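Local structure of putative exported protein (Bordetella pertussis Tohama I, 2PFY) at residues R21-A24 against D25-A29; K38-N42 against S43-K47; A213-R216 against A217-L221. The protein binds pyroglutamic acid as an extracytoplasmic solute receptor and probably delivers it to a tripartite ATP-independent periplasmic (TRAP) transporter. All blocks are in the same frame, centred on the assembly; numbering follows the deposited sequence.

Contact 1: R21-A24 against D25-A29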
ATOM      1  N   ARG A  21      14.655  -0.826  -5.158  1.00 16.92           N
ATOM      2  CA  ARG A  21      15.937  -0.598  -5.852  1.00 17.72           C
ATOM      3  C   ARG A  21      17.130  -1.114  -5.022  1.00 19.44           C
ATOM      4  O   ARG A  21      18.048  -1.813  -5.553  1.00 19.85           O
ATOM      5  CB  ARG A  21      16.106   0.887  -6.258  1.00 17.39           C
ATOM      6  CG  ARG A  21      15.094   1.281  -7.426  1.00 17.27           C
ATOM      7  CD  ARG A  21      15.441   2.648  -8.055  1.00 17.17           C
ATOM      8  NE  ARG A  21      14.561   2.948  -9.190  1.00 17.85           N
ATOM      9  CZ  ARG A  21      14.681   2.402 -10.402  1.00 19.20           C
ATOM     10  NH1 ARG A  21      15.645   1.528 -10.648  1.00 19.75           N
ATOM     11  NH2 ARG A  21      13.844   2.727 -11.375  1.00 21.09           N
ATOM     12  N   GLN A  22      17.112  -0.828  -3.727  1.00 20.48           N
ATOM     13  CA  GLN A  22      18.220  -1.269  -2.887  1.00 21.34           C
ATOM     14  C   GLN A  22      18.202  -2.803  -2.778  1.00 20.75           C
ATOM     15  O   GLN A  22      19.275  -3.479  -2.773  1.00 19.79           O
ATOM     16  CB  GLN A  22      18.164  -0.586  -1.517  1.00 21.86           C
ATOM     17  CG  GLN A  22      19.338  -1.009  -0.588  1.00 23.55           C
ATOM     18  CD  GLN A  22      19.465  -0.157   0.663  1.00 24.24           C
ATOM     19  OE1 GLN A  22      18.892   0.944   0.766  1.00 26.68           O
ATOM     20  NE2 GLN A  22      20.190  -0.683   1.641  1.00 25.92           N
ATOM     21  N   PHE A  23      16.995  -3.351  -2.674  1.00 19.82           N
ATOM     22  CA  PHE A  23      16.782  -4.812  -2.685  1.00 18.96           C
ATOM     23  C   PHE A  23      17.355  -5.441  -3.964  1.00 18.80           C
ATOM     24  O   PHE A  23      18.087  -6.443  -3.888  1.00 18.13           O
ATOM     25  CB  PHE A  23      15.290  -5.149  -2.488  1.00 19.69           C
ATOM     26  CG  PHE A  23      14.904  -6.521  -3.008  1.00 18.38           C
ATOM     27  CD1 PHE A  23      15.142  -7.665  -2.236  1.00 18.11           C
ATOM     28  CD2 PHE A  23      14.314  -6.659  -4.260  1.00 18.26           C
ATOM     29  CE1 PHE A  23      14.808  -8.952  -2.732  1.00 17.99           C
ATOM     30  CE2 PHE A  23      13.980  -7.953  -4.786  1.00 18.24           C
ATOM     31  CZ  PHE A  23      14.210  -9.081  -4.008  1.00 18.98           C
ATOM     32  N   ALA A  24      17.060  -4.855  -5.138  1.00 18.20           N
ATOM     33  CA  ALA A  24      17.618  -5.351  -6.409  1.00 19.11           C
ATOM     34  C   ALA A  24      19.172  -5.295  -6.399  1.00 20.42           C
ATOM     35  O   ALA A  24      19.866  -6.247  -6.833  1.00 19.11           O
ATOM     36  CB  ALA A  24      17.016  -4.548  -7.635  1.00 17.45           C
ATOM     37  N   ASP A  25      19.707  -4.176  -5.905  1.00 20.84           N
ATOM     38  CA  ASP A  25      21.153  -3.998  -5.765  1.00 22.68           C
ATOM     39  C   ASP A  25      21.770  -5.023  -4.824  1.00 22.58           C
ATOM     40  O   ASP A  25      22.855  -5.543  -5.112  1.00 22.52           O
ATOM     41  CB  ASP A  25      21.511  -2.590  -5.245  1.00 22.60           C
ATOM     42  CG  ASP A  25      21.370  -1.525  -6.304  1.00 26.97           C
ATOM     43  OD1 ASP A  25      21.386  -1.851  -7.508  1.00 25.11           O
ATOM     44  OD2 ASP A  25      21.229  -0.343  -5.912  1.00 28.88           O
ATOM     45  N   GLU A  26      21.102  -5.285  -3.703  1.00 22.31           N
ATOM     46  CA  GLU A  26      21.603  -6.228  -2.710  1.00 24.47           C
ATOM     47  C   GLU A  26      21.571  -7.672  -3.215  1.00 23.79           C
ATOM     48  O   GLU A  26      22.475  -8.444  -2.909  1.00 24.24           O
ATOM     49  CB  GLU A  26      20.891  -6.050  -1.366  1.00 24.33           C
ATOM     50  CG  GLU A  26      21.455  -4.763  -0.646  1.00 27.37           C
ATOM     51  CD  GLU A  26      20.783  -4.410   0.679  1.00 27.41           C
ATOM     52  OE1 GLU A  26      19.842  -5.125   1.148  1.00 30.42           O
ATOM     53  OE2 GLU A  26      21.200  -3.379   1.246  1.00 30.35           O
ATOM     54  N   VAL A  27      20.568  -8.019  -4.027  1.00 23.21           N
ATOM     55  CA  VAL A  27      20.497  -9.331  -4.663  1.00 22.04           C
ATOM     56  C   VAL A  27      21.687  -9.510  -5.619  1.00 22.80           C
ATOM     57  O   VAL A  27      22.332 -10.590  -5.686  1.00 23.56           O
ATOM     58  CB  VAL A  27      19.126  -9.558  -5.404  1.00 21.09           C
ATOM     59  CG1 VAL A  27      19.160 -10.775  -6.316  1.00 19.24           C
ATOM     60  CG2 VAL A  27      17.980  -9.736  -4.409  1.00 18.90           C
ATOM     61  N   LYS A  28      22.004  -8.470  -6.363  1.00 23.61           N
ATOM     62  CA  LYS A  28      23.070  -8.565  -7.350  1.00 24.89           C
ATOM     63  C   LYS A  28      24.433  -8.763  -6.674  1.00 26.15           C
ATOM     64  O   LYS A  28      25.265  -9.565  -7.148  1.00 25.33           O
ATOM     65  CB  LYS A  28      23.110  -7.301  -8.219  1.00 25.30           C
ATOM     66  CG  LYS A  28      24.073  -7.414  -9.389  1.00 28.27           C
ATOM     67  CD  LYS A  28      24.046  -6.183 -10.261  1.00 34.00           C
ATOM     68  CE  LYS A  28      25.200  -6.190 -11.250  1.00 37.53           C
ATOM     69  NZ  LYS A  28      25.403  -4.807 -11.771  1.00 42.47           N
ATOM     70  N   ALA A  29      24.660  -8.022  -5.590  1.00 25.96           N
ATOM     71  CA  ALA A  29      25.917  -8.118  -4.847  1.00 27.14           C
ATOM     72  C   ALA A  29      26.012  -9.448  -4.108  1.00 28.15           C
ATOM     73  O   ALA A  29      27.061 -10.110  -4.116  1.00 29.07           O
ATOM     74  CB  ALA A  29      26.073  -6.911  -3.891  1.00 26.75           C
TER

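Contact 2: K38-N42 against S43-K47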
ATOM      1  N   LYS A  38      16.392  -5.614 -12.841  1.00 22.85           N
ATOM      2  CA  LYS A  38      16.278  -4.237 -13.331  1.00 23.80           C
ATOM      3  C   LYS A  38      14.865  -3.735 -13.024  1.00 21.96           C
ATOM      4  O   LYS A  38      13.887  -4.344 -13.425  1.00 22.21           O
ATOM      5  CB  LYS A  38      16.571  -4.165 -14.836  1.00 24.89           C
ATOM      6  CG  LYS A  38      17.819  -4.916 -15.281  1.00 32.22           C
ATOM      7  CD  LYS A  38      17.442  -6.319 -15.962  1.00 39.08           C
ATOM      8  CE  LYS A  38      18.367  -7.427 -15.559  1.00 39.51           C
ATOM      9  NZ  LYS A  38      19.729  -7.393 -16.240  1.00 44.49           N
ATOM     10  N   VAL A  39      14.781  -2.626 -12.298  1.00 20.71           N
ATOM     11  CA  VAL A  39      13.514  -2.101 -11.804  1.00 20.39           C
ATOM     12  C   VAL A  39      13.015  -1.012 -12.765  1.00 20.73           C
ATOM     13  O   VAL A  39      13.761  -0.077 -13.125  1.00 20.84           O
ATOM     14  CB  VAL A  39      13.664  -1.496 -10.384  1.00 20.03           C
ATOM     15  CG1 VAL A  39      12.350  -0.848  -9.944  1.00 19.14           C
ATOM     16  CG2 VAL A  39      14.135  -2.584  -9.358  1.00 21.53           C
ATOM     17  N   GLN A  40      11.777  -1.162 -13.199  1.00 20.19           N
ATOM     18  CA  GLN A  40      11.080  -0.123 -13.947  1.00 21.11           C
ATOM     19  C   GLN A  40       9.969   0.378 -13.067  1.00 19.42           C
ATOM     20  O   GLN A  40       8.991  -0.327 -12.806  1.00 19.39           O
ATOM     21  CB  GLN A  40      10.543  -0.661 -15.284  1.00 21.91           C
ATOM     22  CG  GLN A  40      11.719  -1.190 -16.124  1.00 26.58           C
ATOM     23  CD  GLN A  40      11.372  -1.423 -17.557  1.00 33.25           C
ATOM     24  OE1 GLN A  40      10.744  -0.576 -18.170  1.00 38.01           O
ATOM     25  NE2 GLN A  40      11.791  -2.571 -18.117  1.00 32.45           N
ATOM     26  N   SER A  41      10.117   1.615 -12.613  1.00 17.61           N
ATOM     27  CA  SER A  41       9.232   2.098 -11.580  1.00 16.27           C
ATOM     28  C   SER A  41       8.110   2.965 -12.181  1.00 17.17           C
ATOM     29  O   SER A  41       7.949   3.057 -13.423  1.00 16.68           O
ATOM     30  CB  SER A  41      10.046   2.895 -10.576  1.00 17.02           C
ATOM     31  OG  SER A  41      10.529   4.032 -11.247  1.00 15.95           O
ATOM     32  N   ASN A  42       7.373   3.625 -11.288  1.00 16.19           N
ATOM     33  CA  ASN A  42       6.260   4.505 -11.643  1.00 17.45           C
ATOM     34  C   ASN A  42       5.178   3.839 -12.505  1.00 17.44           C
ATOM     35  O   ASN A  42       4.509   4.522 -13.317  1.00 17.95           O
ATOM     36  CB  ASN A  42       6.779   5.767 -12.325  1.00 16.87           C
ATOM     37  CG  ASN A  42       5.758   6.917 -12.258  1.00 20.12           C
ATOM     38  OD1 ASN A  42       5.075   7.108 -11.244  1.00 19.72           O
ATOM     39  ND2 ASN A  42       5.648   7.669 -13.347  1.00 23.78           N
ATOM     40  N   SER A  43       4.986   2.524 -12.320  1.00 17.24           N
ATOM     41  CA  SER A  43       3.906   1.801 -12.995  1.00 17.87           C
ATOM     42  C   SER A  43       3.959   1.952 -14.532  1.00 18.90           C
ATOM     43  O   SER A  43       2.937   1.813 -15.230  1.00 19.30           O
ATOM     44  CB  SER A  43       2.528   2.257 -12.461  1.00 18.25           C
ATOM     45  OG  SER A  43       2.360   1.950 -11.086  1.00 17.50           O
ATOM     46  N   THR A  44       5.140   2.202 -15.078  1.00 19.50           N
ATOM     47  CA  THR A  44       5.239   2.361 -16.537  1.00 21.29           C
ATOM     48  C   THR A  44       5.134   1.030 -17.284  1.00 20.97           C
ATOM     49  O   THR A  44       4.809   1.021 -18.468  1.00 20.08           O
ATOM     50  CB  THR A  44       6.531   3.108 -16.950  1.00 21.33           C
ATOM     51  OG1 THR A  44       7.661   2.410 -16.420  1.00 24.09           O
ATOM     52  CG2 THR A  44       6.521   4.483 -16.329  1.00 23.21           C
ATOM     53  N   LEU A  45       5.439  -0.076 -16.606  1.00 20.37           N
ATOM     54  CA  LEU A  45       5.400  -1.393 -17.215  1.00 20.83           C
ATOM     55  C   LEU A  45       4.024  -2.029 -16.970  1.00 19.78           C
ATOM     56  O   LEU A  45       3.344  -2.451 -17.887  1.00 20.43           O
ATOM     57  CB  LEU A  45       6.519  -2.259 -16.594  1.00 21.82           C
ATOM     58  CG  LEU A  45       7.052  -3.516 -17.218  1.00 24.27           C
ATOM     59  CD1 LEU A  45       7.139  -3.324 -18.740  1.00 25.13           C
ATOM     60  CD2 LEU A  45       8.446  -3.814 -16.594  1.00 22.04           C
ATOM     61  N   LEU A  46       3.632  -2.110 -15.720  1.00 18.72           N
ATOM     62  CA  LEU A  46       2.336  -2.626 -15.293  1.00 19.03           C
ATOM     63  C   LEU A  46       1.724  -1.658 -14.291  1.00 18.65           C
ATOM     64  O   LEU A  46       2.410  -1.205 -13.397  1.00 18.93           O
ATOM     65  CB  LEU A  46       2.513  -3.978 -14.561  1.00 17.82           C
ATOM     66  CG  LEU A  46       2.947  -5.159 -15.452  1.00 16.68           C
ATOM     67  CD1 LEU A  46       3.564  -6.279 -14.662  1.00 15.81           C
ATOM     68  CD2 LEU A  46       1.740  -5.682 -16.218  1.00 17.57           C
ATOM     69  N   LYS A  47       0.420  -1.403 -14.412  1.00 19.41           N
ATOM     70  CA  LYS A  47      -0.317  -0.591 -13.445  1.00 20.28           C
ATOM     71  C   LYS A  47      -0.726  -1.481 -12.274  1.00 20.26           C
ATOM     72  O   LYS A  47      -0.774  -2.714 -12.402  1.00 20.14           O
ATOM     73  CB  LYS A  47      -1.557   0.001 -14.127  1.00 21.63           C
ATOM     74  CG  LYS A  47      -1.164   0.974 -15.262  1.00 22.08           C
ATOM     75  CD  LYS A  47      -2.369   1.528 -15.971  1.00 27.66           C
ATOM     76  CE  LYS A  47      -1.909   2.615 -17.005  1.00 29.75           C
ATOM     77  NZ  LYS A  47      -1.196   2.008 -18.158  1.00 34.99           N
TER
HETATM   78  O   HOH W   1       6.337  -0.451 -13.759  1.00 22.36           O
HETATM   79  O   HOH W   2       8.584   0.853 -18.410  1.00 42.86           O
HETATM   80  O   HOH W   3       9.643   4.240 -15.082  1.00 37.66           O

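Contact 3: A213-R216 against A217-L221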
ATOM      1  N   ALA A 213       7.108 -12.734  -6.509  1.00 18.64           N
ATOM      2  CA  ALA A 213       7.849 -13.287  -7.644  1.00 18.23           C
ATOM      3  C   ALA A 213       7.111 -14.431  -8.344  1.00 19.27           C
ATOM      4  O   ALA A 213       6.294 -15.116  -7.735  1.00 18.96           O
ATOM      5  CB  ALA A 213       9.299 -13.709  -7.235  1.00 19.12           C
ATOM      6  N   ASN A 214       7.362 -14.587  -9.639  1.00 20.13           N
ATOM      7  CA  ASN A 214       6.833 -15.739 -10.408  1.00 21.87           C
ATOM      8  C   ASN A 214       7.497 -16.995  -9.831  1.00 21.91           C
ATOM      9  O   ASN A 214       8.714 -17.080  -9.829  1.00 20.26           O
ATOM     10  CB  ASN A 214       7.159 -15.575 -11.887  1.00 20.89           C
ATOM     11  CG  ASN A 214       6.637 -16.742 -12.744  1.00 23.18           C
ATOM     12  OD1 ASN A 214       7.292 -17.789 -12.877  1.00 24.24           O
ATOM     13  ND2 ASN A 214       5.452 -16.562 -13.318  1.00 19.67           N
ATOM     14  N   LYS A 215       6.691 -17.932  -9.323  1.00 23.77           N
ATOM     15  CA  LYS A 215       7.220 -19.137  -8.645  1.00 25.96           C
ATOM     16  C   LYS A 215       8.111 -19.995  -9.546  1.00 25.61           C
ATOM     17  O   LYS A 215       9.194 -20.356  -9.141  1.00 25.83           O
ATOM     18  CB  LYS A 215       6.087 -19.971  -8.018  1.00 25.86           C
ATOM     19  CG  LYS A 215       6.578 -21.081  -7.094  1.00 29.24           C
ATOM     20  CD  LYS A 215       5.365 -21.836  -6.566  1.00 32.30           C
ATOM     21  CE  LYS A 215       5.741 -23.016  -5.723  1.00 35.63           C
ATOM     22  NZ  LYS A 215       4.476 -23.634  -5.229  1.00 38.23           N
ATOM     23  N   ARG A 216       7.679 -20.240 -10.781  1.00 26.64           N
ATOM     24  CA  ARG A 216       8.483 -20.986 -11.761  1.00 28.17           C
ATOM     25  C   ARG A 216       9.844 -20.339 -12.054  1.00 26.85           C
ATOM     26  O   ARG A 216      10.878 -21.008 -12.031  1.00 26.59           O
ATOM     27  CB  ARG A 216       7.692 -21.234 -13.060  1.00 28.80           C
ATOM     28  CG  ARG A 216       8.519 -21.873 -14.182  1.00 34.42           C
ATOM     29  CD  ARG A 216       7.720 -22.832 -15.085  1.00 41.64           C
ATOM     30  NE  ARG A 216       6.384 -23.159 -14.550  1.00 46.66           N
ATOM     31  CZ  ARG A 216       5.987 -24.364 -14.140  1.00 48.23           C
ATOM     32  NH1 ARG A 216       6.810 -25.416 -14.203  1.00 49.38           N
ATOM     33  NH2 ARG A 216       4.749 -24.515 -13.679  1.00 48.90           N
ATOM     34  N   ALA A 217       9.844 -19.029 -12.267  1.00 25.67           N
ATOM     35  CA  ALA A 217      11.074 -18.296 -12.458  1.00 24.87           C
ATOM     36  C   ALA A 217      11.949 -18.420 -11.208  1.00 24.41           C
ATOM     37  O   ALA A 217      13.164 -18.678 -11.317  1.00 24.74           O
ATOM     38  CB  ALA A 217      10.773 -16.812 -12.766  1.00 25.10           C
ATOM     39  N   PHE A 218      11.348 -18.208 -10.030  1.00 25.11           N
ATOM     40  CA  PHE A 218      12.087 -18.288  -8.750  1.00 24.88           C
ATOM     41  C   PHE A 218      12.685 -19.697  -8.584  1.00 24.88           C
ATOM     42  O   PHE A 218      13.873 -19.843  -8.267  1.00 24.21           O
ATOM     43  CB  PHE A 218      11.145 -17.983  -7.572  1.00 25.91           C
ATOM     44  CG  PHE A 218      11.822 -17.973  -6.207  1.00 26.77           C
ATOM     45  CD1 PHE A 218      12.532 -16.846  -5.762  1.00 27.49           C
ATOM     46  CD2 PHE A 218      11.706 -19.061  -5.357  1.00 27.00           C
ATOM     47  CE1 PHE A 218      13.139 -16.841  -4.490  1.00 27.98           C
ATOM     48  CE2 PHE A 218      12.322 -19.084  -4.103  1.00 27.57           C
ATOM     49  CZ  PHE A 218      13.039 -17.976  -3.660  1.00 26.75           C
ATOM     50  N   GLN A 219      11.862 -20.723  -8.801  1.00 25.72           N
ATOM     51  CA  GLN A 219      12.293 -22.124  -8.591  1.00 28.52           C
ATOM     52  C   GLN A 219      13.408 -22.530  -9.563  1.00 27.22           C
ATOM     53  O   GLN A 219      14.185 -23.477  -9.288  1.00 27.23           O
ATOM     54  CB  GLN A 219      11.096 -23.095  -8.694  1.00 29.04           C
ATOM     55  CG  GLN A 219      10.146 -23.070  -7.497  1.00 31.82           C
ATOM     56  CD  GLN A 219       8.951 -24.063  -7.625  1.00 34.01           C
ATOM     57  OE1 GLN A 219       8.377 -24.287  -8.721  1.00 39.78           O
ATOM     58  NE2 GLN A 219       8.562 -24.644  -6.484  1.00 39.95           N
ATOM     59  N   ARG A 220      13.542 -21.804 -10.675  1.00 25.08           N
ATOM     60  CA  ARG A 220      14.600 -22.153 -11.638  1.00 26.27           C
ATOM     61  C   ARG A 220      15.990 -21.596 -11.276  1.00 24.99           C
ATOM     62  O   ARG A 220      16.984 -22.037 -11.807  1.00 23.13           O
ATOM     63  CB  ARG A 220      14.147 -21.999 -13.124  1.00 26.89           C
ATOM     64  CG  ARG A 220      14.703 -20.858 -13.940  1.00 31.27           C
ATOM     65  CD  ARG A 220      14.289 -21.004 -15.443  1.00 30.39           C
ATOM     66  NE  ARG A 220      12.859 -21.206 -15.597  1.00 37.42           N
ATOM     67  CZ  ARG A 220      11.975 -20.221 -15.804  1.00 41.18           C
ATOM     68  NH1 ARG A 220      12.365 -18.939 -15.894  1.00 42.24           N
ATOM     69  NH2 ARG A 220      10.685 -20.517 -15.922  1.00 41.55           N
ATOM     70  N   LEU A 221      16.059 -20.691 -10.290  1.00 23.17           N
ATOM     71  CA  LEU A 221      17.339 -20.166  -9.853  1.00 22.62           C
ATOM     72  C   LEU A 221      18.086 -21.251  -9.060  1.00 22.58           C
ATOM     73  O   LEU A 221      17.445 -22.104  -8.477  1.00 20.83           O
ATOM     74  CB  LEU A 221      17.108 -18.975  -8.925  1.00 22.11           C
ATOM     75  CG  LEU A 221      16.437 -17.777  -9.590  1.00 21.57           C
ATOM     76  CD1 LEU A 221      16.011 -16.736  -8.523  1.00 22.62           C
ATOM     77  CD2 LEU A 221      17.408 -17.172 -10.609  1.00 21.61           C
TER
HETATM   78  O   HOH W   4       8.648 -18.280 -16.048  1.00 43.19           O

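Contact 1: R21-A24 against D25-A29
Gln22 and Glu26, one helical turn apart, are joined by a side-chain hydrogen bond from NE2 to OE2 of 2.9 Å. The bond is nearly straight at the hydrogen (171°) and leaves in the plane of the Gln22 amide, but it meets OE2 from above the carboxylate plane, and the two flat groups stand almost perpendicular. Glu26 OE1 makes a salt bridge with Arg239, so the carboxylate ties its own helix to helix 223-257.

The apolar pair is Phe23 and Val27, whose side chains run alongside each other. Val27 CG2 lies over one ring face, offset toward the rim, 4.0 Å from the centroid of the Phe23 ring in a CH-pi contact; the first torsion of Val27 (167°) sets this methyl beside its backbone N, facing back toward the ring.

The backbone bonds are regular alpha-helical i to i+4 links, from Asp25 N to Arg21 O (2.9 Å) through Lys28 N to Ala24 O (3.1 Å).

Helix 15-30 is the crossover of the beta-alpha-beta unit between strands 2-7 and 35-40. Ala24 and Val27 rest on strand 35-40, Phe23 and Val27 also pack against Ala232 of helix 223-257, and the Phe23 ring meets Tyr116 of strand 112-119.

Contact 2: K38-N42 against S43-K47
Between Ser41 and Thr44 the chain reverses in a type I' beta turn, with Asn42 and Ser43 at its corners, both at positive phi (55° and 56°). The closing bond from Thr44 N to Ser41 O is weak, 3.4 Å long. Water 1 continues the link beyond the turn: it donates to Gln40 O and accepts from Leu45 N at 3.0 Å, bridging the last residue of strand 35-40 and the returning loop where their backbones do not bond directly.

Thr44 OG1 is the polar hub among the side chains. A first torsion of 56° swings this hydroxyl back over the turn, to 3.1 Å from Ser41 O. Two waters meet it there. Water 3 lies 3.0 Å from Thr44 OG1 and donates to Ser41 O, while water 2 lies 2.7 Å from Thr44 OG1 and donates to Gln40 OE1.

The turn ends an edge strand of the five-stranded mixed sheet and leads toward helix 51-57. In this periplasmic-binding-protein fold, loops at the C-terminal ends of the strands typically border the ligand cleft, consistent with the side chain of Ser43 lying about 9 Å from the bound pyroglutamic acid.

Gln40 and Leu45 cross at an angle, with Leu45 CD2 3.9 Å from Gln40 NE2 and also against CB and CD of the same glutamine. Leu45 further touches Thr5 of the neighbouring strand 2-7 and Val60. On the turn itself, Ser43 OG is hydrogen-bonded to Glu9 O and Ser41 OG to Asp12 OD1, fastening it to the loop that follows strand 2-7.

Contact 3: A213-R216 against A217-L221
The Arg220 guanidinium turns one face to the helix backbone, where Arg216 O and Ala217 CA both lie toward the rim of the group. At its edge, in plane, water 4 accepts from Arg220 NH2 at 3.0 Å and gives a weak, long bond to Asn214 OD1. A bend at chi3 (51°) helps fold the Arg220 chain back toward Arg216; the very close approach of its NH2 to Arg216 CG is doubtful. The guanidinium planes of the two arginines are 26° apart without stacking, and Arg216 NE is 5.2 Å from Arg220 NH2.

Asn214 is the N-cap residue of helix 215-220; its OD1 accepts from Ala217 N at 2.9 Å, in the carbonyl plane and on a lone pair, while CB and OD1 also touch the Ala217 methyl. With CG anti to the backbone N (chi1 180°), the amide reaches forward over the first turn. Its other end is held as well, ND2 bonding to Val55 O, so both ends of the amide have partners that fix its rotation.

Lys215 and Gln219 cross obliquely one turn apart, Lys215 CE lying 3.3 Å from Gln219 NE2. The lysine chain is extended, and its NZ goes on to a salt bridge with Asp108. Along the backbone, Phe218 N bonds to Asn214 O and Gln219 N to Lys215 O (2.7 Å); the next link, Arg220 N to Arg216 O, is weak, and the same N-H also bonds to Ala217 O.

Strand 208-214 thus passes directly into a helix whose first turn is closed by a side-chain cap. The like charges of Arg216 and Arg220 probably repel mildly, an effect that the intervening distance and water at this surface would be expected to soften.

The three contacts follow one another along the chain. Contacts 1 and 2 belong to consecutive elements, helix 15-30 and strand 35-40 with its following turn; their centres are about 17 Å apart, and they touch where Ala24 packs on Val39 and Arg21 reaches toward Val39 O and Ser41. Contact 3 comes much later, its centre about 17 Å from that of contact 1 and about 20 Å from that of contact 2, and touches neither. Contacts 2 and 3 share the five-stranded mixed sheet, through edge strand 35-40 and strand 208-214. Helix 223-257 packs against residues of both contacts 1 and 3. Of the three, the turn of contact 2 reaches toward the pyroglutamic acid site.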